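Two-component system sensor histidine kinase (PDB 3OTT) is probably a membrane-bound sensor histidine kinase and transcription regulator, whose extracellular part, described here, appears to sense saccharides. Local coordinates at residues B[662-667]-B[741-746]; B[676-681]-B[710-715]; B[694-699]-B[723-728]. All coordinates share one frame; numbering follows the deposited sequence.

Interaction 1: B[662-667]-B[741-746]; sequences TNSIKL and ILNIRI
Arg-745, Ile-665 and Leu-667 give up the most surface where strand 664-667 runs parallel to strand 741-746. Arg-745 lies alongside Lys-666 on the face that also carries Ser-664 and Asn-743, both side chains pointing the same way. Arg-745 is extended from CG to NE, and its CB is 4.0 Å from CG of Lys-666. The aliphatic parts of the two chains therefore pack, although both ends carry like charge. Lys-666 NZ and Arg-745 NH1 come to 4.5 Å, and these like charges probably repel somewhat. The backbone of Arg-745 works in both directions. Its N donates to Ile-665 O at 2.7 Å, and its O accepts from Leu-667 N at 2.7 Å. This alternation is the ladder of a parallel pair.

Ile-665 and Leu-667 face the buried side. With CG1 of Ile-665 opposite its own N (chi1 -161°), CG2 is left to meet Ile-744, touching its CG1 at 3.9 Å. These two isoleucines lie side by side. Leu-667 reaches Ile-744 CG2 with its CD1 at 4.3 Å, while its CB faces Ile-746 CD1.

At the start of the pairing, Asn-663 O accepts from Asn-743 N at 2.8 Å. Asn-743 ND2 adds a weak bond to the same oxygen. The other amide atom, Asn-743 OD1, is held by Gln-723 on the next strand.

Strand 664-667 is an outermost strand of its five-stranded sheet. Strand 740-746 separates it from strand 720-728. Beneath the buried face lies strand 674-679 of the facing sheet, with Leu-674 against Leu-667 and Phe-676 against Leu-742 and Ile-744.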
loop_
_atom_site.group_PDB
_atom_site.type_symbol
_atom_site.label_atom_id
_atom_site.label_comp_id
_atom_site.label_asym_id
_atom_site.label_seq_id
_atom_site.Cartn_x
_atom_site.Cartn_y
_atom_site.Cartn_z
ATOM N N THR B 662 12.701 -26.539 10.214
ATOM C CA THR B 662 13.791 -27.364 9.743
ATOM C C THR B 662 13.337 -28.134 8.554
ATOM O O THR B 662 12.252 -28.697 8.568
ATOM C CB THR B 662 14.265 -28.398 10.788
ATOM O OG1 THR B 662 14.170 -27.835 12.086
ATOM C CG2 THR B 662 15.717 -28.671 10.570
ATOM N N ASN B 663 14.201 -28.165 7.551
ATOM C CA ASN B 663 14.055 -28.958 6.350
ATOM C C ASN B 663 14.836 -30.300 6.487
ATOM O O ASN B 663 14.653 -31.232 5.692
ATOM C CB ASN B 663 14.629 -28.137 5.165
ATOM C CG ASN B 663 13.923 -26.734 4.978
ATOM O OD1 ASN B 663 14.597 -25.699 4.766
ATOM N ND2 ASN B 663 12.580 -26.712 5.042
ATOM N N SER B 664 15.730 -30.373 7.477
ATOM C CA SER B 664 16.692 -31.471 7.597
ATOM C C SER B 664 17.020 -31.738 9.045
ATOM O O SER B 664 17.511 -30.855 9.767
ATOM C CB SER B 664 17.993 -31.146 6.878
ATOM O OG SER B 664 17.864 -31.343 5.483
ATOM N N ILE B 665 16.750 -32.958 9.465
ATOM C CA ILE B 665 17.126 -33.376 10.797
ATOM C C ILE B 665 18.157 -34.536 10.812
ATOM O O ILE B 665 18.091 -35.465 9.973
ATOM C CB ILE B 665 15.866 -33.658 11.652
ATOM C CG1 ILE B 665 16.213 -33.630 13.120
ATOM C CG2 ILE B 665 15.123 -34.916 11.264
ATOM C CD1 ILE B 665 14.985 -33.597 13.989
ATOM N N LYS B 666 19.106 -34.437 11.745
ATOM C CA LYS B 666 20.122 -35.461 12.005
ATOM C C LYS B 666 19.925 -36.096 13.372
ATOM O O LYS B 666 20.004 -35.395 14.352
ATOM C CB LYS B 666 21.529 -34.842 11.927
ATOM C CG LYS B 666 22.171 -34.955 10.553
ATOM C CD LYS B 666 23.691 -34.735 10.624
ATOM C CE LYS B 666 24.081 -33.615 9.606
ATOM N NZ LYS B 666 25.517 -33.114 9.624
ATOM N N LEU B 667 19.665 -37.406 13.427
ATOM C CA LEU B 667 19.381 -38.117 14.671
ATOM C C LEU B 667 20.371 -39.255 14.944
ATOM O O LEU B 667 20.927 -39.868 14.004
ATOM C CB LEU B 667 17.965 -38.700 14.652
ATOM C CG LEU B 667 16.819 -37.646 14.528
ATOM C CD1 LEU B 667 15.511 -38.289 14.279
ATOM C CD2 LEU B 667 16.709 -36.759 15.739
ATOM N N ILE B 741 8.035 -31.422 3.014
ATOM C CA ILE B 741 9.182 -32.343 2.931
ATOM C C ILE B 741 10.126 -32.141 4.123
ATOM O O ILE B 741 10.464 -31.019 4.456
ATOM C CB ILE B 741 9.916 -32.115 1.589
ATOM C CG1 ILE B 741 9.143 -32.806 0.458
ATOM C CG2 ILE B 741 11.363 -32.568 1.652
ATOM C CD1 ILE B 741 9.282 -32.125 -0.879
ATOM N N LEU B 742 10.473 -33.224 4.813
ATOM C CA LEU B 742 11.480 -33.198 5.888
ATOM C C LEU B 742 12.514 -34.239 5.586
ATOM O O LEU B 742 12.150 -35.397 5.542
ATOM C CB LEU B 742 10.849 -33.564 7.247
ATOM C CG LEU B 742 11.842 -33.595 8.432
ATOM C CD1 LEU B 742 12.556 -32.259 8.733
ATOM C CD2 LEU B 742 11.220 -34.192 9.658
ATOM N N ASN B 743 13.782 -33.879 5.366
ATOM C CA ASN B 743 14.830 -34.936 5.230
ATOM C C ASN B 743 15.310 -35.377 6.602
ATOM O O ASN B 743 15.622 -34.552 7.455
ATOM C CB ASN B 743 16.019 -34.492 4.408
ATOM C CG ASN B 743 15.619 -33.903 3.080
ATOM O OD1 ASN B 743 15.161 -34.611 2.191
ATOM N ND2 ASN B 743 15.751 -32.581 2.954
ATOM N N ILE B 744 15.299 -36.664 6.820
ATOM C CA ILE B 744 15.759 -37.280 8.064
ATOM C C ILE B 744 17.026 -38.124 7.884
ATOM O O ILE B 744 17.064 -39.016 7.025
ATOM C CB ILE B 744 14.633 -38.161 8.656
ATOM C CG1 ILE B 744 13.301 -37.310 8.843
ATOM C CG2 ILE B 744 15.084 -38.707 10.001
ATOM C CD1 ILE B 744 12.016 -38.202 9.003
ATOM N N ARG B 745 18.071 -37.856 8.668
ATOM C CA ARG B 745 19.234 -38.698 8.669
ATOM C C ARG B 745 19.333 -39.408 10.028
ATOM O O ARG B 745 19.354 -38.749 11.087
ATOM C CB ARG B 745 20.488 -37.904 8.355
ATOM C CG ARG B 745 21.712 -38.785 8.194
ATOM C CD ARG B 745 23.010 -37.986 7.974
ATOM N NE ARG B 745 24.157 -38.880 7.765
ATOM C CZ ARG B 745 25.450 -38.521 7.759
ATOM N NH1 ARG B 745 25.815 -37.246 7.954
ATOM N NH2 ARG B 745 26.390 -39.461 7.559
ATOM N N ILE B 746 19.327 -40.746 10.011
ATOM C CA ILE B 746 19.621 -41.515 11.208
ATOM C C ILE B 746 21.079 -42.030 11.154
ATOM O O ILE B 746 21.429 -42.769 10.210
ATOM C CB ILE B 746 18.696 -42.757 11.325
ATOM C CG1 ILE B 746 17.215 -42.343 11.197
ATOM C CG2 ILE B 746 19.008 -43.545 12.617
ATOM C CD1 ILE B 746 16.539 -42.131 12.443
#

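Interaction 2: B[676-681]-B[710-715]; sequences FELSDL and NRITYS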
loop_
_atom_site.group_PDB
_atom_site.type_symbol
_atom_site.label_atom_id
_atom_site.label_comp_id
_atom_site.label_asym_id
_atom_site.label_seq_id
_atom_site.Cartn_x
_atom_site.Cartn_y
_atom_site.Cartn_z
ATOM N N PHE B 676 5.484 -37.349 14.697
ATOM C CA PHE B 676 5.430 -36.036 14.083
ATOM C C PHE B 676 3.955 -35.677 14.166
ATOM O O PHE B 676 3.106 -36.504 13.756
ATOM C CB PHE B 676 5.833 -36.125 12.593
ATOM C CG PHE B 676 7.260 -36.593 12.368
ATOM C CD1 PHE B 676 7.550 -37.939 12.166
ATOM C CD2 PHE B 676 8.311 -35.698 12.405
ATOM C CE1 PHE B 676 8.922 -38.395 11.977
ATOM C CE2 PHE B 676 9.642 -36.144 12.194
ATOM C CZ PHE B 676 9.926 -37.516 12.000
ATOM N N GLU B 677 3.641 -34.490 14.694
ATOM C CA GLU B 677 2.314 -33.906 14.517
ATOM C C GLU B 677 2.396 -32.880 13.432
ATOM O O GLU B 677 3.374 -32.180 13.319
ATOM C CB GLU B 677 1.790 -33.259 15.800
ATOM C CG GLU B 677 1.471 -34.307 16.835
ATOM C CD GLU B 677 1.123 -33.726 18.174
ATOM O OE1 GLU B 677 1.049 -32.475 18.297
ATOM O OE2 GLU B 677 0.941 -34.533 19.110
ATOM N N LEU B 678 1.327 -32.760 12.678
ATOM C CA LEU B 678 1.279 -31.888 11.502
ATOM C C LEU B 678 0.040 -30.992 11.642
ATOM O O LEU B 678 -0.946 -31.390 12.267
ATOM C CB LEU B 678 1.196 -32.746 10.209
ATOM C CG LEU B 678 -0.108 -33.521 9.981
ATOM C CD1 LEU B 678 -1.149 -32.712 9.175
ATOM C CD2 LEU B 678 0.165 -34.799 9.264
ATOM N N SER B 679 0.058 -29.813 11.058
ATOM C CA SER B 679 -1.190 -29.033 10.998
ATOM C C SER B 679 -1.148 -28.042 9.848
ATOM O O SER B 679 -0.086 -27.516 9.526
ATOM C CB SER B 679 -1.394 -28.283 12.325
ATOM O OG SER B 679 -2.431 -27.326 12.207
ATOM N N ASP B 680 -2.288 -27.755 9.251
ATOM C CA ASP B 680 -2.409 -26.657 8.322
ATOM C C ASP B 680 -3.227 -25.504 8.969
ATOM O O ASP B 680 -3.781 -24.640 8.277
ATOM C CB ASP B 680 -3.051 -27.125 7.024
ATOM C CG ASP B 680 -4.490 -27.729 7.217
ATOM O OD1 ASP B 680 -4.999 -27.938 8.371
ATOM O OD2 ASP B 680 -5.112 -28.037 6.158
ATOM N N LEU B 681 -3.272 -25.497 10.297
ATOM C CA LEU B 681 -3.905 -24.392 11.090
ATOM C C LEU B 681 -5.384 -24.255 10.755
ATOM O O LEU B 681 -5.797 -23.227 10.291
ATOM C CB LEU B 681 -3.213 -23.039 10.844
ATOM C CG LEU B 681 -1.674 -22.910 11.001
ATOM C CD1 LEU B 681 -1.291 -21.418 10.669
ATOM C CD2 LEU B 681 -1.129 -23.289 12.346
ATOM N N ASN B 710 -3.689 -36.352 13.469
ATOM C CA ASN B 710 -2.679 -35.574 12.775
ATOM C C ASN B 710 -1.296 -36.013 13.201
ATOM O O ASN B 710 -0.360 -35.245 13.083
ATOM C CB ASN B 710 -2.800 -34.089 13.063
ATOM C CG ASN B 710 -2.525 -33.779 14.497
ATOM O OD1 ASN B 710 -2.960 -34.500 15.352
ATOM N ND2 ASN B 710 -1.803 -32.694 14.776
ATOM N N ARG B 711 -1.181 -37.220 13.737
ATOM C CA ARG B 711 0.116 -37.728 14.187
ATOM C C ARG B 711 0.662 -38.893 13.306
ATOM O O ARG B 711 -0.014 -39.818 13.030
ATOM C CB ARG B 711 0.089 -38.125 15.676
ATOM C CG ARG B 711 1.353 -38.867 16.057
ATOM C CD ARG B 711 1.384 -39.340 17.459
ATOM N NE ARG B 711 1.080 -38.236 18.353
ATOM C CZ ARG B 711 1.488 -38.181 19.605
ATOM N NH1 ARG B 711 2.267 -39.145 20.073
ATOM N NH2 ARG B 711 1.136 -37.144 20.371
ATOM N N ILE B 712 1.907 -38.808 12.923
ATOM C CA ILE B 712 2.526 -39.760 12.036
ATOM C C ILE B 712 3.638 -40.479 12.811
ATOM O O ILE B 712 4.482 -39.826 13.383
ATOM C CB ILE B 712 3.121 -39.051 10.826
ATOM C CG1 ILE B 712 1.984 -38.541 9.915
ATOM C CG2 ILE B 712 4.135 -39.988 10.033
ATOM C CD1 ILE B 712 2.516 -37.632 8.765
ATOM N N THR B 713 3.604 -41.814 12.850
ATOM C CA THR B 713 4.543 -42.553 13.674
ATOM C C THR B 713 5.315 -43.633 12.875
ATOM O O THR B 713 4.725 -44.438 12.140
ATOM C CB THR B 713 3.857 -43.113 14.975
ATOM O OG1 THR B 713 4.847 -43.715 15.854
ATOM C CG2 THR B 713 2.834 -44.209 14.631
ATOM N N TYR B 714 6.632 -43.648 13.037
ATOM C CA TYR B 714 7.467 -44.727 12.487
ATOM C C TYR B 714 8.273 -45.320 13.597
ATOM O O TYR B 714 8.771 -44.600 14.427
ATOM C CB TYR B 714 8.427 -44.164 11.449
ATOM C CG TYR B 714 7.765 -43.979 10.147
ATOM C CD1 TYR B 714 7.253 -42.730 9.797
ATOM C CD2 TYR B 714 7.602 -45.041 9.249
ATOM C CE1 TYR B 714 6.586 -42.516 8.620
ATOM C CE2 TYR B 714 6.921 -44.821 7.998
ATOM C CZ TYR B 714 6.420 -43.551 7.717
ATOM O OH TYR B 714 5.761 -43.239 6.546
ATOM N N SER B 715 8.407 -46.636 13.625
ATOM C CA SER B 715 9.234 -47.298 14.671
ATOM C C SER B 715 10.419 -48.097 14.077
ATOM O O SER B 715 10.416 -48.423 12.880
ATOM C CB SER B 715 8.333 -48.175 15.519
ATOM O OG SER B 715 7.897 -49.239 14.708
HETATM O O HOH W 1 -1.116 -31.308 17.255
#
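This antiparallel pair forms one edge of a four-stranded sheet in the C-terminal beta-sandwich, the region of the Y_Y_Y domain. Strand 711-714 is the outermost strand and pairs with strand 674-679. Phe-676 and Ile-712 are a hydrogen-bonded pair, with Ile-712 N donating to Phe-676 O at 2.7 Å. Their side chains face the sandwich interior. There Leu-678 CD2 meets Ile-712 CD1 at 3.7 Å, the two side chains crossing at about a right angle.

Glu-677 and Arg-711 project from the other face as a non-hydrogen-bonded pair. Arg-711 NH2 forms a salt bridge with Glu-677 OE2 at 2.9 Å. The carboxylate oxygen lies 32° out of the guanidinium plane. Tyr-642 OH is hydrogen-bonded to the same oxygen, and Tyr-642 also makes a cation-pi contact with Arg-711. An alanine at Arg-711 is likely to leave the buried Glu-677 carboxylate without its cationic mate and Tyr-642 without its cation.

Asn-710, just before the start of strand 711-714, continues the bonding. Its CG sits between its own N and carbonyl carbon (chi1 65°), which turns the amide toward Leu-678. Asn-710 O accepts from Leu-678 N, while ND2 donates to Leu-678 O at 3.0 Å. That acceptor lies in the amide plane. A water accepts from the same ND2 at 2.9 Å and donates to Glu-677 OE1 at 2.7 Å.

Interaction 3: B[694-699]-B[723-728]; sequences RLEGMD and QLIISK
Arg-694 has its CG between its own N and carbonyl carbon (chi1 63°), which lays the start of the chain alongside Ile-725. CG of Arg-694 comes to 4.1 Å from CB of Ile-725, and both side chains point the same way. A bend at chi3 (-73°) then carries the arginine onward. Its NE makes a weak, long salt bridge to Glu-696 OE2 at 3.4 Å. Glu-696 is bent at chi2, and its CG passes obliquely by Ile-725, 3.9 Å from CD1. Ile-725 is thus touched by the aliphatic parts of two charged residues. Arg-694 also makes a cation-pi contact with Trp-702, which touches Ile-725 as well.

Gln-723 meets Glu-696 through their CB atoms, 4.0 Å apart. Beyond CG the glutamine is extended, and its NE2 is hydrogen-bonded to Asn-743 on the adjacent strand.

The opposite face is apolar. Leu-695 turns CD1 back over the partner backbone, 3.6 Å from Gln-723 O, and also packs on Leu-724 CB. The backbones are antiparallel. Arg-694 with Ile-725 and Glu-696 with Gln-723 are hydrogen-bonded pairs, and Leu-695 with Leu-724 is the non-hydrogen-bonded pair between them. Ile-725 N donates to Arg-694 O at 2.9 Å, almost straight at 176°.

After Glu-696 the chain turns back on itself. Asp-699 OD2 accepts from Leu-695 N at 2.8 Å through its anti lone pair. The same oxygen is hydrogen-bonded to Tyr-714 OH.

In the five-stranded sheet, strand 691-696 lies between strands 720-728 and 703-704. On its other side, strand 720-728 pairs with strand 740-746. The leucine face packs against the second sheet, where Leu-724 meets Phe-676 and Leu-695 meets Tyr-714.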
loop_
_atom_site.group_PDB
_atom_site.type_symbol
_atom_site.label_atom_id
_atom_site.label_comp_id
_atom_site.label_asym_id
_atom_site.label_seq_id
_atom_site.Cartn_x
_atom_site.Cartn_y
_atom_site.Cartn_z
ATOM N N ARG B 694 4.151 -40.405 3.308
ATOM C CA ARG B 694 5.017 -41.529 2.969
ATOM C C ARG B 694 6.435 -41.209 3.421
ATOM O O ARG B 694 6.830 -40.031 3.450
ATOM C CB ARG B 694 4.983 -41.812 1.462
ATOM C CG ARG B 694 5.504 -40.670 0.619
ATOM C CD ARG B 694 5.023 -40.810 -0.822
ATOM N NE ARG B 694 5.715 -41.896 -1.526
ATOM C CZ ARG B 694 5.175 -42.601 -2.513
ATOM N NH1 ARG B 694 3.933 -42.347 -2.934
ATOM N NH2 ARG B 694 5.869 -43.562 -3.089
ATOM N N LEU B 695 7.198 -42.240 3.783
ATOM C CA LEU B 695 8.581 -42.009 4.127
ATOM C C LEU B 695 9.514 -42.609 3.060
ATOM O O LEU B 695 9.704 -43.810 3.035
ATOM C CB LEU B 695 8.883 -42.558 5.554
ATOM C CG LEU B 695 10.297 -42.358 6.124
ATOM C CD1 LEU B 695 10.564 -40.892 6.301
ATOM C CD2 LEU B 695 10.568 -43.120 7.435
ATOM N N GLU B 696 10.084 -41.775 2.200
ATOM C CA GLU B 696 11.045 -42.228 1.200
ATOM C C GLU B 696 12.222 -42.936 1.847
ATOM O O GLU B 696 12.823 -42.413 2.768
ATOM C CB GLU B 696 11.562 -41.087 0.315
ATOM C CG GLU B 696 10.602 -40.664 -0.809
ATOM C CD GLU B 696 10.283 -41.817 -1.788
ATOM O OE1 GLU B 696 11.220 -42.592 -2.178
ATOM O OE2 GLU B 696 9.077 -41.948 -2.140
ATOM N N GLY B 697 12.510 -44.145 1.367
ATOM C CA GLY B 697 13.544 -45.003 1.952
ATOM C C GLY B 697 12.928 -46.142 2.768
ATOM O O GLY B 697 13.640 -47.019 3.285
ATOM N N MET B 698 11.599 -46.131 2.857
ATOM C CA MET B 698 10.866 -47.049 3.719
ATOM C C MET B 698 9.631 -47.422 2.950
ATOM O O MET B 698 9.512 -48.565 2.522
ATOM C CB MET B 698 10.550 -46.396 5.070
ATOM C CG MET B 698 9.682 -47.213 6.055
ATOM S SD MET B 698 10.434 -48.783 6.487
ATOM C CE MET B 698 11.898 -48.240 7.400
ATOM N N ASP B 699 8.748 -46.461 2.731
ATOM C CA ASP B 699 7.472 -46.676 2.054
ATOM C C ASP B 699 7.587 -46.692 0.550
ATOM O O ASP B 699 8.370 -45.936 -0.035
ATOM C CB ASP B 699 6.477 -45.579 2.405
ATOM C CG ASP B 699 5.963 -45.701 3.810
ATOM O OD1 ASP B 699 5.438 -46.776 4.199
ATOM O OD2 ASP B 699 6.092 -44.714 4.534
ATOM N N GLN B 723 13.127 -39.367 3.779
ATOM C CA GLN B 723 12.493 -38.080 3.485
ATOM C C GLN B 723 11.006 -38.295 3.749
ATOM O O GLN B 723 10.404 -39.143 3.111
ATOM C CB GLN B 723 12.756 -37.661 2.022
ATOM C CG GLN B 723 12.111 -36.369 1.625
ATOM C CD GLN B 723 12.337 -36.005 0.164
ATOM O OE1 GLN B 723 11.721 -36.587 -0.728
ATOM N NE2 GLN B 723 13.195 -35.005 -0.086
ATOM N N LEU B 724 10.441 -37.544 4.698
ATOM C CA LEU B 724 9.037 -37.611 4.991
ATOM C C LEU B 724 8.285 -36.635 4.076
ATOM O O LEU B 724 8.568 -35.427 4.049
ATOM C CB LEU B 724 8.843 -37.114 6.397
ATOM C CG LEU B 724 7.812 -37.639 7.351
ATOM C CD1 LEU B 724 7.378 -36.504 8.270
ATOM C CD2 LEU B 724 6.652 -38.445 6.743
ATOM N N ILE B 725 7.304 -37.146 3.354
ATOM C CA ILE B 725 6.519 -36.297 2.491
ATOM C C ILE B 725 5.069 -36.297 2.970
ATOM O O ILE B 725 4.469 -37.358 3.149
ATOM C CB ILE B 725 6.642 -36.741 1.025
ATOM C CG1 ILE B 725 8.125 -36.716 0.594
ATOM C CG2 ILE B 725 5.761 -35.890 0.100
ATOM C CD1 ILE B 725 8.401 -37.474 -0.777
ATOM N N ILE B 726 4.536 -35.112 3.244
ATOM C CA ILE B 726 3.190 -35.008 3.754
ATOM C C ILE B 726 2.362 -34.164 2.808
ATOM O O ILE B 726 2.837 -33.140 2.351
ATOM C CB ILE B 726 3.181 -34.398 5.166
ATOM C CG1 ILE B 726 4.034 -35.258 6.112
ATOM C CG2 ILE B 726 1.751 -34.284 5.693
ATOM C CD1 ILE B 726 4.344 -34.548 7.438
ATOM N N SER B 727 1.146 -34.576 2.473
ATOM C CA SER B 727 0.340 -33.786 1.510
ATOM C C SER B 727 -1.132 -33.846 1.833
ATOM O O SER B 727 -1.612 -34.849 2.314
ATOM C CB SER B 727 0.621 -34.269 0.056
ATOM O OG SER B 727 -0.022 -33.424 -0.888
ATOM N N LYS B 728 -1.852 -32.763 1.572
ATOM C CA LYS B 728 -3.296 -32.724 1.736
ATOM C C LYS B 728 -3.921 -33.623 0.700
ATOM O O LYS B 728 -3.509 -33.582 -0.446
ATOM C CB LYS B 728 -3.838 -31.309 1.483
ATOM C CG LYS B 728 -5.281 -31.098 2.059
ATOM C CD LYS B 728 -6.177 -30.131 1.273
ATOM C CE LYS B 728 -5.605 -28.720 1.200
ATOM N NZ LYS B 728 -6.669 -27.672 1.053
#

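In the fold
All three interactions belong to the C-terminal beta-sandwich of the extracellular part. Interactions 1 and 3 share the five-stranded sheet, their centres about 12 Å apart, and are joined by neighbouring strands 740-746 and 720-728. Interaction 2 lies in the facing four-stranded sheet, about 15 Å from interaction 1 and 12 Å from interaction 3, centre to centre. Between the sheets, Ile-712 of interaction 2 packs on Ile-726 of interaction 3. Along the chain, interaction 1 brackets the other two, whose segments alternate: 676-681, 694-699, 710-715, 723-728. The chain thus passes repeatedly between the sheets, and sequence-distant segments close one compact domain that follows the propeller blades.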